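Local coordinates for protein haloalkane dehalogenase (Mycobacterium rhodesiae, PDB 4MJ3) that probably cleaves carbon–halogen bonds in haloalkanes by hydrolysis, yielding an alcohol and a halide ion, with the fold of an alpha/beta hydrolase, at residues 49-54 with 118-123; 150-155 with 230-235. One frame throughout, in Å; residues are numbered along the deposited sequence.

The two contacts follow one another along the chain: contact 1 closes before contact 2 opens. Their centres lie about 18 Å apart, and their nearest atoms are about 7 Å apart without touching. Contact 1 pairs two neighbouring parallel strands, 48-52 and 117-121, in the middle of the mixed central sheet. Contact 2 holds the loop after strand 140-145 against helix 225-235. Helix 124-135 connects the two: it leaves the end of strand 117-121, and its side chains pack on Pro151, Ala231 and Leu235 of contact 2. Contact 1 thus lies in the core of the fold, and contact 2 further out, where the chain leaves the sheet.

Contact 1. Residues 49-54 with 118-123; sequences VLLLHG and TLVCQD
The contact belongs to the central parallel sheet of the alpha/beta hydrolase fold and runs into the nucleophile elbow. Residues 49-52 and 118-121, on neighbouring strands, run parallel, their short axes 21° apart. Leu50 is gripped on both backbone ends: its N gives a hydrogen bond to Thr118 O (2.8 Å). Leu50 O receives Val120 N, also at 2.8 Å, in a nearly straight bond. The ladder continues with Leu52 N to Val120 O at 3.0 Å.

Side chains alternate between the faces. On one face Val49 CG1 meets Val120 CG2 at 3.6 Å, the two side chains lying aslant. Leu51 runs alongside Val120 in the same direction, its CD2 3.8 Å from Val120 CB. Helices 66-71 and 282-300 pack on this face. On the other, Leu52 and Leu119 meet at about a right angle, with their CD1 atoms 3.7 Å apart. Leu119 has CG trans to its N (chi1 176°), which swings CD1 back toward the neighbouring strand.

Beyond the strands the ladder opens, and water bridges the gap. It accepts from Gly54 N at 2.9 Å and donates to Gln122 OE1 at 2.7 Å. His53 ND1 gives a hydrogen bond, close to the ring plane, to a lone pair of Gly54 O; NE2 bonds to Leu81 N, and the two together hold the imidazole's rotation. Asp123 follows with a positive phi of 54°. Its OD1 packs against Gly54 CA and accepts from Glu55 N, while OD2 bonds to His280 NE2. A sharp turn from strand into helix 124-135, with an aspartate facing a histidine, is typical of the nucleophile elbow of haloalkane dehalogenases, where this aspartate probably attacks the substrate.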
loop_
_atom_site.group_PDB
_atom_site.type_symbol
_atom_site.label_atom_id
_atom_site.label_comp_id
_atom_site.label_asym_id
_atom_site.label_seq_id
_atom_site.Cartn_x
_atom_site.Cartn_y
_atom_site.Cartn_z
ATOM N N VAL A 49 3.463 -10.876 -8.133
ATOM C CA VAL A 49 3.480 -9.423 -8.010
ATOM C C VAL A 49 2.590 -9.088 -6.819
ATOM O O VAL A 49 1.388 -9.364 -6.846
ATOM C CB VAL A 49 2.944 -8.757 -9.272
ATOM C CG1 VAL A 49 2.972 -7.238 -9.133
ATOM C CG2 VAL A 49 3.742 -9.233 -10.486
ATOM N N LEU A 50 3.187 -8.531 -5.781
ATOM C CA LEU A 50 2.462 -8.204 -4.551
ATOM C C LEU A 50 2.087 -6.747 -4.564
ATOM O O LEU A 50 2.961 -5.872 -4.609
ATOM C CB LEU A 50 3.320 -8.525 -3.327
ATOM C CG LEU A 50 2.695 -8.189 -1.980
ATOM C CD1 LEU A 50 1.422 -8.977 -1.733
ATOM C CD2 LEU A 50 3.725 -8.482 -0.909
ATOM N N LEU A 51 0.781 -6.480 -4.499
ATOM C CA LEU A 51 0.229 -5.146 -4.651
ATOM C C LEU A 51 -0.257 -4.628 -3.311
ATOM O O LEU A 51 -1.227 -5.145 -2.764
ATOM C CB LEU A 51 -0.954 -5.184 -5.626
ATOM C CG LEU A 51 -0.672 -5.806 -7.000
ATOM C CD1 LEU A 51 -1.965 -6.113 -7.736
ATOM C CD2 LEU A 51 0.213 -4.902 -7.827
ATOM N N LEU A 52 0.432 -3.627 -2.772
ATOM C CA LEU A 52 0.090 -3.100 -1.456
ATOM C C LEU A 52 -0.478 -1.696 -1.536
ATOM O O LEU A 52 0.116 -0.803 -2.151
ATOM C CB LEU A 52 1.306 -3.131 -0.520
ATOM C CG LEU A 52 1.927 -4.512 -0.262
ATOM C CD1 LEU A 52 2.998 -4.407 0.828
ATOM C CD2 LEU A 52 0.888 -5.561 0.105
ATOM N N HIS A 53 -1.649 -1.531 -0.934
ATOM C CA HIS A 53 -2.355 -0.268 -0.879
ATOM C C HIS A 53 -2.014 0.421 0.427
ATOM O O HIS A 53 -1.433 -0.174 1.339
ATOM C CB HIS A 53 -3.855 -0.523 -0.924
ATOM C CG HIS A 53 -4.409 -0.996 0.380
ATOM N ND1 HIS A 53 -4.795 -0.132 1.374
ATOM C CD2 HIS A 53 -4.543 -2.240 0.895
ATOM C CE1 HIS A 53 -5.187 -0.819 2.428
ATOM N NE2 HIS A 53 -5.051 -2.098 2.162
ATOM N N GLY A 54 -2.390 1.693 0.514
ATOM C CA GLY A 54 -2.200 2.461 1.722
ATOM C C GLY A 54 -3.473 3.102 2.233
ATOM O O GLY A 54 -4.564 2.544 2.154
ATOM N N THR A 118 7.741 -9.649 -6.493
ATOM C CA THR A 118 7.856 -8.311 -7.079
ATOM C C THR A 118 6.858 -7.400 -6.360
ATOM O O THR A 118 5.647 -7.490 -6.562
ATOM C CB THR A 118 7.638 -8.327 -8.598
ATOM O OG1 THR A 118 8.692 -9.086 -9.207
ATOM C CG2 THR A 118 7.650 -6.913 -9.185
ATOM N N LEU A 119 7.388 -6.555 -5.480
ATOM C CA LEU A 119 6.552 -5.640 -4.720
ATOM C C LEU A 119 6.172 -4.446 -5.571
ATOM O O LEU A 119 7.031 -3.804 -6.185
ATOM C CB LEU A 119 7.295 -5.167 -3.479
ATOM C CG LEU A 119 6.591 -4.128 -2.607
ATOM C CD1 LEU A 119 5.312 -4.690 -2.010
ATOM C CD2 LEU A 119 7.536 -3.673 -1.496
ATOM N N VAL A 120 4.885 -4.117 -5.571
ATOM C CA VAL A 120 4.414 -2.852 -6.126
ATOM C C VAL A 120 3.712 -2.125 -4.980
ATOM O O VAL A 120 2.767 -2.646 -4.383
ATOM C CB VAL A 120 3.437 -3.061 -7.266
ATOM C CG1 VAL A 120 2.903 -1.721 -7.762
ATOM C CG2 VAL A 120 4.100 -3.866 -8.386
ATOM N N CYS A 121 4.176 -0.922 -4.668
ATOM C CA CYS A 121 3.702 -0.263 -3.458
ATOM C C CYS A 121 3.480 1.232 -3.659
ATOM O O CYS A 121 4.175 1.861 -4.434
ATOM C CB CYS A 121 4.663 -0.535 -2.309
ATOM S SG CYS A 121 6.372 0.058 -2.536
ATOM N N GLN A 122 2.504 1.757 -2.917
ATOM C CA GLN A 122 2.071 3.149 -3.010
ATOM C C GLN A 122 1.607 3.592 -1.625
ATOM O O GLN A 122 1.053 2.775 -0.870
ATOM C CB GLN A 122 0.920 3.222 -4.021
ATOM C CG GLN A 122 0.328 4.596 -4.275
ATOM C CD GLN A 122 -0.959 4.884 -3.490
ATOM O OE1 GLN A 122 -1.577 3.990 -2.929
ATOM N NE2 GLN A 122 -1.366 6.146 -3.482
ATOM N N ASP A 123 1.836 4.870 -1.279
ATOM C CA ASP A 123 1.365 5.435 0.000
ATOM C C ASP A 123 1.892 4.512 1.133
ATOM O O ASP A 123 3.051 4.046 1.080
ATOM C CB ASP A 123 -0.189 5.544 -0.068
ATOM C CG ASP A 123 -0.818 6.371 1.055
ATOM O OD1 ASP A 123 -0.995 5.865 2.191
ATOM O OD2 ASP A 123 -1.207 7.534 0.784
HETATM O O HOH W 1 -3.411 3.940 -0.912
#

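Contact 2. Residues 150-155 with 230-235; sequences LPTGDH and KAWAAL
Thr152 OG1 is gripped twice by Asp154. It donates to Asp154 OD2 at 2.9 Å, reaching the carboxylate from above its plane. It also accepts from Asp154 N at 3.2 Å, making an ST turn. The hydroxyl takes the place between N and the carbonyl carbon (chi1 56°), serving both bonds. The methyl then faces the helix: Thr152 CG2 lies 4.2 Å from Trp232 CB, the two side chains crossing at about a right angle.

Segment 150-155 is the loop after sheet strand 140-145, and segment 230-235 is the end of helix 225-235. In this family the chain leaves the core for the cap after that strand, so the contact probably fastens the start of the cap to the helix after it. Arg229 adds a salt bridge to Asp154 OD1. The Trp232 ring also stacks with that of His263.

Between the two segments there is no hydrogen bond, and side-chain packing dominates; earlier in the same helix, Asn228 and Thr225 bond to Pro151 O and Thr152 O. Leu150 carries most of the packing. Its CB lies 4.1 Å from Trp232 CE3. Leu150 O lies oblique to the ring, 3.9 Å from Trp232 CE3. Leu150 CG stands trans to the backbone N (chi1 -179°), which carries CD2 to the helix surface. There Leu150 CD2 sits 4.1 Å from Ala231 CB and, one turn on, 3.7 Å from Leu235 CD1.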
loop_
_atom_site.group_PDB
_atom_site.type_symbol
_atom_site.label_atom_id
_atom_site.label_comp_id
_atom_site.label_asym_id
_atom_site.label_seq_id
_atom_site.Cartn_x
_atom_site.Cartn_y
_atom_site.Cartn_z
ATOM N N LEU A 150 10.030 5.951 2.380
ATOM C CA LEU A 150 10.366 5.292 3.643
ATOM C C LEU A 150 10.955 6.342 4.571
ATOM O O LEU A 150 12.174 6.494 4.642
ATOM C CB LEU A 150 11.320 4.123 3.453
ATOM C CG LEU A 150 11.731 3.343 4.716
ATOM C CD1 LEU A 150 10.537 2.946 5.571
ATOM C CD2 LEU A 150 12.537 2.107 4.382
ATOM N N PRO A 151 10.104 7.109 5.248
ATOM C CA PRO A 151 10.641 8.177 6.096
ATOM C C PRO A 151 11.173 7.653 7.415
ATOM O O PRO A 151 10.575 6.784 8.035
ATOM C CB PRO A 151 9.432 9.089 6.340
ATOM C CG PRO A 151 8.235 8.282 5.981
ATOM C CD PRO A 151 8.648 6.971 5.408
ATOM N N THR A 152 12.256 8.244 7.879
ATOM C CA THR A 152 12.831 7.878 9.169
ATOM C C THR A 152 12.413 8.831 10.282
ATOM O O THR A 152 12.633 8.534 11.447
ATOM C CB THR A 152 14.356 7.908 9.061
ATOM O OG1 THR A 152 14.762 9.202 8.612
ATOM C CG2 THR A 152 14.859 6.843 8.072
ATOM N N GLY A 153 11.864 9.986 9.902
ATOM C CA GLY A 153 11.595 11.075 10.820
ATOM C C GLY A 153 12.681 12.141 10.805
ATOM O O GLY A 153 12.586 13.161 11.486
ATOM N N ASP A 154 13.728 11.919 10.026
ATOM C CA ASP A 154 14.842 12.851 9.989
ATOM C C ASP A 154 14.658 14.035 9.052
ATOM O O ASP A 154 15.383 15.011 9.182
ATOM C CB ASP A 154 16.126 12.096 9.662
ATOM C CG ASP A 154 16.524 11.165 10.789
ATOM O OD1 ASP A 154 16.663 11.651 11.937
ATOM O OD2 ASP A 154 16.721 9.954 10.554
ATOM N N HIS A 155 13.682 13.960 8.137
ATOM C CA HIS A 155 13.449 15.014 7.154
ATOM C C HIS A 155 12.004 15.520 7.208
ATOM O O HIS A 155 11.109 14.763 7.491
ATOM C CB HIS A 155 13.799 14.484 5.754
ATOM C CG HIS A 155 15.219 14.036 5.649
ATOM N ND1 HIS A 155 16.270 14.922 5.564
ATOM C CD2 HIS A 155 15.771 12.802 5.709
ATOM C CE1 HIS A 155 17.409 14.255 5.563
ATOM N NE2 HIS A 155 17.134 12.965 5.647
ATOM N N LYS A 230 17.231 1.607 10.305
ATOM C CA LYS A 230 17.865 0.335 9.996
ATOM C C LYS A 230 17.384 -0.216 8.663
ATOM O O LYS A 230 18.196 -0.682 7.830
ATOM C CB LYS A 230 17.620 -0.694 11.100
ATOM C CG LYS A 230 18.404 -0.378 12.363
ATOM N N ALA A 231 16.079 -0.163 8.439
ATOM C CA ALA A 231 15.516 -0.582 7.134
ATOM C C ALA A 231 16.016 0.264 5.959
ATOM O O ALA A 231 16.271 -0.251 4.866
ATOM C CB ALA A 231 14.001 -0.579 7.170
ATOM N N TRP A 232 16.163 1.568 6.184
ATOM C CA TRP A 232 16.665 2.470 5.158
ATOM C C TRP A 232 18.103 2.100 4.802
ATOM O O TRP A 232 18.483 2.065 3.622
ATOM C CB TRP A 232 16.575 3.915 5.665
ATOM C CG TRP A 232 17.049 4.970 4.717
ATOM C CD1 TRP A 232 18.183 5.741 4.830
ATOM C CD2 TRP A 232 16.407 5.378 3.504
ATOM N NE1 TRP A 232 18.255 6.616 3.773
ATOM C CE2 TRP A 232 17.192 6.401 2.935
ATOM C CE3 TRP A 232 15.244 4.966 2.837
ATOM C CZ2 TRP A 232 16.827 7.038 1.730
ATOM C CZ3 TRP A 232 14.892 5.591 1.635
ATOM C CH2 TRP A 232 15.677 6.605 1.101
ATOM N N ALA A 233 18.912 1.846 5.824
ATOM C CA ALA A 233 20.296 1.423 5.601
ATOM C C ALA A 233 20.318 0.131 4.776
ATOM O O ALA A 233 21.101 0.003 3.826
ATOM C CB ALA A 233 21.027 1.225 6.924
ATOM N N ALA A 234 19.444 -0.814 5.115
ATOM C CA ALA A 234 19.351 -2.063 4.348
ATOM C C ALA A 234 18.893 -1.847 2.906
ATOM O O ALA A 234 19.423 -2.475 1.978
ATOM C CB ALA A 234 18.450 -3.068 5.051
ATOM N N LEU A 235 17.933 -0.951 2.689
ATOM C CA LEU A 235 17.532 -0.589 1.326
ATOM C C LEU A 235 18.666 0.009 0.521
ATOM O O LEU A 235 18.724 -0.159 -0.702
ATOM C CB LEU A 235 16.386 0.429 1.333
ATOM C CG LEU A 235 14.955 -0.044 1.310
ATOM C CD1 LEU A 235 14.078 1.196 1.136
ATOM C CD2 LEU A 235 14.712 -1.020 0.175
#